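Local atomic coordinates of coenzyme PQQ synthesis protein B (Methylobacterium extorquens, PDB entry 4Z7R), a protein that may take part in pyrroloquinoline quinone biosynthesis, possibly in moving PQQ or its precursor to the periplasm, and binds zinc in a metallo-beta-lactamase-type fold. Residues A[217-221]-A[222-226]. Residues are numbered along the deposited sequence; the frame is centred on the assembly and turned at random.
Sequences GTVLE and DDDMI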
loop_
_atom_site.group_PDB
_atom_site.type_symbol
_atom_site.label_atom_id
_atom_site.label_comp_id
_atom_site.label_asym_id
_atom_site.label_seq_id
_atom_site.Cartn_x
_atom_site.Cartn_y
_atom_site.Cartn_z
ATOM N N GLY A 217 -16.592 -3.619 -12.334
ATOM C CA GLY A 217 -17.685 -2.717 -12.017
ATOM C C GLY A 217 -17.205 -1.288 -11.838
ATOM O O GLY A 217 -17.766 -0.530 -11.047
ATOM N N THR A 218 -16.155 -0.928 -12.570
ATOM C CA THR A 218 -15.493 0.362 -12.402
ATOM C C THR A 218 -16.441 1.553 -12.547
ATOM O O THR A 218 -16.457 2.445 -11.697
ATOM C CB THR A 218 -14.340 0.523 -13.410
ATOM O OG1 THR A 218 -13.469 -0.610 -13.322
ATOM C CG2 THR A 218 -13.549 1.794 -13.121
ATOM N N VAL A 219 -17.226 1.571 -13.620
ATOM C CA VAL A 219 -18.139 2.687 -13.860
ATOM C C VAL A 219 -19.567 2.231 -14.160
ATOM O O VAL A 219 -19.790 1.228 -14.840
ATOM C CB VAL A 219 -17.646 3.587 -15.020
ATOM C CG1 VAL A 219 -16.290 4.192 -14.689
ATOM C CG2 VAL A 219 -17.592 2.811 -16.335
ATOM N N LEU A 220 -20.531 2.976 -13.635
ATOM C CA LEU A 220 -21.937 2.730 -13.923
ATOM C C LEU A 220 -22.279 3.218 -15.323
ATOM O O LEU A 220 -22.811 2.473 -16.146
ATOM C CB LEU A 220 -22.827 3.436 -12.905
ATOM C CG LEU A 220 -24.326 3.233 -13.121
ATOM C CD1 LEU A 220 -24.738 1.807 -12.764
ATOM C CD2 LEU A 220 -25.129 4.252 -12.342
ATOM N N GLU A 221 -21.980 4.490 -15.569
ATOM C CA GLU A 221 -22.111 5.094 -16.888
ATOM C C GLU A 221 -20.729 5.438 -17.431
ATOM O O GLU A 221 -19.783 5.620 -16.663
ATOM C CB GLU A 221 -22.988 6.351 -16.832
ATOM C CG GLU A 221 -24.348 6.152 -16.172
ATOM C CD GLU A 221 -25.339 5.423 -17.064
ATOM O OE1 GLU A 221 -25.024 5.200 -18.251
ATOM O OE2 GLU A 221 -26.437 5.078 -16.580
ATOM N N ASP A 222 -20.618 5.526 -18.754
ATOM C CA ASP A 222 -19.365 5.880 -19.413
ATOM C C ASP A 222 -18.781 7.191 -18.885
ATOM O O ASP A 222 -17.566 7.386 -18.891
ATOM C CB ASP A 222 -19.584 5.982 -20.927
ATOM C CG ASP A 222 -18.284 6.014 -21.710
ATOM O OD1 ASP A 222 -17.394 5.179 -21.449
ATOM O OD2 ASP A 222 -18.154 6.889 -22.590
ATOM N N ASP A 223 -19.651 8.080 -18.417
ATOM C CA ASP A 223 -19.233 9.411 -17.985
ATOM C C ASP A 223 -19.272 9.610 -16.464
ATOM O O ASP A 223 -19.467 10.729 -15.993
ATOM C CB ASP A 223 -20.096 10.473 -18.682
ATOM C CG ASP A 223 -21.564 10.391 -18.294
ATOM O OD1 ASP A 223 -21.973 9.391 -17.670
ATOM O OD2 ASP A 223 -22.317 11.333 -18.613
ATOM N N ASP A 224 -19.092 8.530 -15.703
ATOM C CA ASP A 224 -19.098 8.605 -14.236
ATOM C C ASP A 224 -18.150 9.665 -13.689
ATOM O O ASP A 224 -18.524 10.450 -12.822
ATOM C CB ASP A 224 -18.729 7.254 -13.616
ATOM C CG ASP A 224 -19.927 6.345 -13.428
ATOM O OD1 ASP A 224 -21.009 6.647 -13.973
ATOM O OD2 ASP A 224 -19.780 5.322 -12.727
ATOM N N MET A 225 -16.918 9.675 -14.189
ATOM C CA MET A 225 -15.888 10.538 -13.630
ATOM C C MET A 225 -16.168 11.990 -13.989
ATOM O O MET A 225 -15.892 12.903 -13.210
ATOM C CB MET A 225 -14.508 10.121 -14.133
ATOM C CG MET A 225 -14.109 8.712 -13.736
ATOM S SD MET A 225 -12.653 8.681 -12.681
ATOM C CE MET A 225 -11.443 9.463 -13.747
ATOM N N ILE A 226 -16.735 12.185 -15.172
ATOM C CA ILE A 226 -17.111 13.504 -15.646
ATOM C C ILE A 226 -18.268 14.044 -14.811
ATOM O O ILE A 226 -18.229 15.182 -14.344
ATOM C CB ILE A 226 -17.498 13.471 -17.134
ATOM C CG1 ILE A 226 -16.307 13.002 -17.975
ATOM C CG2 ILE A 226 -18.003 14.831 -17.589
ATOM C CD1 ILE A 226 -16.675 12.576 -19.381
HETATM O O HOH W 1 -17.249 5.295 -11.468
HETATM O O HOH W 2 -23.089 5.354 -20.130
#
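Asp224 OD2 takes two bonds: the backbone N of Leu220 reaches it at 2.6 Å, and a water at 2.8 Å donates to it while also donating to Thr218 O. The other carboxylate oxygen, OD1, accepts the backbone N of Glu221 at 2.9 Å. Both N-H groups come in from above the carboxylate plane, 42° out of it at OD2 and 49° at OD1, so the group lies against two successive amides and its rotation is fixed by them. The Asp224 side chain points back toward the preceding loop, and OD2 also lies 3.6 Å from Val219 CB, a plain van der Waals contact. Because this carboxylate is buried, the two amides and the water probably help stabilise its negative charge. A backbone bond closes the turn as well, Asp224 N donating to Glu221 O at 3.1 Å. Glu221 bends at chi2 (-76°), which brings OE1 to a second water, 2.7 Å away, that also accepts the N-H of Asp222; OE2 is hydrogen-bonded to Asn244 ND2. Asp223 sits at the N-cap position, but its side chain makes no capping bond; its OD1 forms a salt bridge with Arg227 NH1. Glu221 to Asp224 form a type I beta turn, which, with the Asp224 carboxylate bound to two loop amides, leads from strand 212-216 into helix 224-228 of the metallo-beta-lactamase-like fold, about 10 Å from a bound zinc ion at the Asp224 side chain.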